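Side-chain contact in ArtJ (Geobacillus stearothermophilus, PDB 2PVU), which binds arginine, lysine and histidine as the solute-binding protein of an ATP-binding cassette transporter for basic amino acids: residues A[143-148]-A[192-197]. Residues are numbered along the deposited sequence; the frame is centred on the assembly and turned at random.
Sequences LDLKGK and AVITDN. With LYS (lysine), chain E.
Asp196 OD2 receives two hydrogen bonds, one from the alpha-amino N of the bound lysine at 2.8 Å and one from Tyr226 OH, while OD1 of the same carboxylate takes a bond from Gln129 NE2. With both oxygens engaged, the carboxylate is fixed in its rotation about CB-CG, and its negative charge suits an amino group that is probably protonated. CG stands anti to the carbonyl carbon, chi1 -68°, and from there the carboxylate also lies against the ligand's aliphatic part, Asp196 OD1 coming within 3.3 Å of CB of the bound lysine. With alanine in place of this aspartate, the ligand's amino group is likely to lose its countercharge, and Tyr226 OH and Gln129 NE2 the carboxylate oxygens they bond to.

At the far end of the same strand the contact is wholly apolar. Leu145, at the end of a short 3-10 segment, directs its two methyls at different residues of strand 192-196. Leu145 CD2 presses on Ala192 CB at 3.4 Å, tighter than usual for two carbons, and a side chain as short as alanine fits such a close approach. Leu145 CD1 meets the end of Ile194, CD1 to CD1 at 4.0 Å. Alternation along the strand turns Ala192 and Ile194 to this one side, whereas Val193 points away and touches Leu185 of helix 178-186. Phe166 and Val139 also touch Leu145, so a branched apolar residue suits this buried place. Beyond it the chain reverses in a type II turn, closed by Lys148 N to Leu145 O at 3.0 Å, with Gly147 accommodating the positive phi of 80°.

Strand 192-196 thus runs from a buried apolar cluster to the ligand pocket, where a carboxylate receives the alpha-amino group, an arrangement characteristic of amino-acid-binding proteins of solute-binding family 3.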
loop_
_atom_site.group_PDB
_atom_site.type_symbol
_atom_site.label_atom_id
_atom_site.label_comp_id
_atom_site.label_asym_id
_atom_site.label_seq_id
_atom_site.Cartn_x
_atom_site.Cartn_y
_atom_site.Cartn_z
ATOM N N LEU A 143 2.836 -0.513 22.412
ATOM C CA LEU A 143 3.497 0.148 23.527
ATOM C C LEU A 143 4.752 -0.588 23.975
ATOM O O LEU A 143 5.635 0.017 24.564
ATOM C CB LEU A 143 2.528 0.358 24.685
ATOM C CG LEU A 143 1.217 1.073 24.288
ATOM C CD1 LEU A 143 0.423 1.323 25.545
ATOM C CD2 LEU A 143 1.427 2.371 23.489
ATOM N N ASP A 144 4.859 -1.882 23.666
ATOM C CA ASP A 144 6.085 -2.629 24.017
ATOM C C ASP A 144 7.280 -2.275 23.124
ATOM O O ASP A 144 8.374 -2.762 23.374
ATOM C CB ASP A 144 5.872 -4.146 23.949
ATOM C CG ASP A 144 4.948 -4.653 25.016
ATOM O OD1 ASP A 144 4.812 -3.982 26.070
ATOM O OD2 ASP A 144 4.397 -5.755 24.802
ATOM N N LEU A 145 7.059 -1.455 22.087
ATOM C CA LEU A 145 8.125 -1.006 21.201
ATOM C C LEU A 145 8.836 0.225 21.751
ATOM O O LEU A 145 9.776 0.739 21.131
ATOM C CB LEU A 145 7.583 -0.684 19.799
ATOM C CG LEU A 145 6.953 -1.812 18.972
ATOM C CD1 LEU A 145 6.356 -1.216 17.712
ATOM C CD2 LEU A 145 7.946 -2.912 18.628
ATOM N N LYS A 146 8.385 0.711 22.902
ATOM C CA LYS A 146 9.060 1.809 23.564
ATOM C C LYS A 146 10.546 1.494 23.799
ATOM O O LYS A 146 10.901 0.445 24.376
ATOM C CB LYS A 146 8.359 2.094 24.884
ATOM C CG LYS A 146 9.036 3.116 25.751
ATOM C CD LYS A 146 8.512 4.508 25.508
ATOM C CE LYS A 146 9.028 5.458 26.596
ATOM N NZ LYS A 146 9.318 6.812 25.996
ATOM N N GLY A 147 11.407 2.404 23.340
ATOM C CA GLY A 147 12.846 2.242 23.502
ATOM C C GLY A 147 13.507 1.307 22.501
ATOM O O GLY A 147 14.733 1.127 22.546
ATOM N N LYS A 148 12.710 0.688 21.628
ATOM C CA LYS A 148 13.222 -0.263 20.637
ATOM C C LYS A 148 13.379 0.392 19.268
ATOM O O LYS A 148 12.796 1.436 18.999
ATOM C CB LYS A 148 12.282 -1.465 20.506
ATOM C CG LYS A 148 12.117 -2.279 21.807
ATOM C CD LYS A 148 11.333 -3.581 21.532
ATOM C CE LYS A 148 10.994 -4.353 22.824
ATOM N NZ LYS A 148 12.243 -4.959 23.343
ATOM N N ALA A 192 11.723 -4.403 15.146
ATOM C CA ALA A 192 10.347 -4.552 14.694
ATOM C C ALA A 192 10.174 -3.688 13.462
ATOM O O ALA A 192 10.900 -2.686 13.280
ATOM C CB ALA A 192 9.382 -4.064 15.786
ATOM N N VAL A 193 9.191 -4.064 12.640
ATOM C CA VAL A 193 8.774 -3.270 11.466
ATOM C C VAL A 193 7.280 -2.968 11.611
ATOM O O VAL A 193 6.478 -3.845 12.067
ATOM C CB VAL A 193 9.090 -4.037 10.146
ATOM C CG1 VAL A 193 8.319 -3.402 8.901
ATOM C CG2 VAL A 193 10.610 -4.017 9.889
ATOM N N ILE A 194 6.881 -1.737 11.293
ATOM C CA ILE A 194 5.440 -1.443 11.254
ATOM C C ILE A 194 5.098 -1.280 9.781
ATOM O O ILE A 194 5.688 -0.442 9.072
ATOM C CB ILE A 194 5.051 -0.206 12.072
ATOM C CG1 ILE A 194 5.381 -0.442 13.564
ATOM C CG2 ILE A 194 3.538 0.112 11.907
ATOM C CD1 ILE A 194 5.190 0.810 14.451
ATOM N N THR A 195 4.176 -2.113 9.326
ATOM C CA THR A 195 3.716 -2.072 7.927
ATOM C C THR A 195 2.268 -2.543 7.815
ATOM O O THR A 195 1.650 -2.856 8.813
ATOM C CB THR A 195 4.656 -2.860 6.979
ATOM O OG1 THR A 195 4.349 -2.520 5.607
ATOM C CG2 THR A 195 4.547 -4.374 7.214
ATOM N N ASP A 196 1.770 -2.653 6.578
ATOM C CA ASP A 196 0.343 -2.928 6.350
ATOM C C ASP A 196 0.041 -4.389 6.583
ATOM O O ASP A 196 0.867 -5.255 6.256
ATOM C CB ASP A 196 -0.042 -2.524 4.915
ATOM C CG ASP A 196 -0.005 -1.012 4.685
ATOM O OD1 ASP A 196 0.851 -0.346 5.274
ATOM O OD2 ASP A 196 -0.806 -0.470 3.886
ATOM N N ASN A 197 -1.165 -4.654 7.105
ATOM C CA ASN A 197 -1.540 -5.997 7.521
ATOM C C ASN A 197 -1.384 -7.057 6.425
ATOM O O ASN A 197 -0.874 -8.131 6.724
ATOM C CB ASN A 197 -2.961 -6.050 8.126
ATOM C CG ASN A 197 -4.032 -5.695 7.111
ATOM O OD1 ASN A 197 -4.055 -4.593 6.584
ATOM N ND2 ASN A 197 -4.902 -6.644 6.815
HETATM N N LYS E . -0.624 2.205 3.153
HETATM C CA LYS E . 0.598 2.854 3.736
HETATM C C LYS E . 0.677 4.310 3.255
HETATM O O LYS E . 1.520 5.067 3.713
HETATM C CB LYS E . 1.853 2.110 3.295
HETATM C CG LYS E . 1.994 2.076 1.753
HETATM C CD LYS E . 3.449 1.789 1.326
HETATM C CE LYS E . 3.464 1.250 -0.097
HETATM N NZ LYS E . 4.922 1.135 -0.637
HETATM O OXT LYS E . -0.100 4.743 2.376
#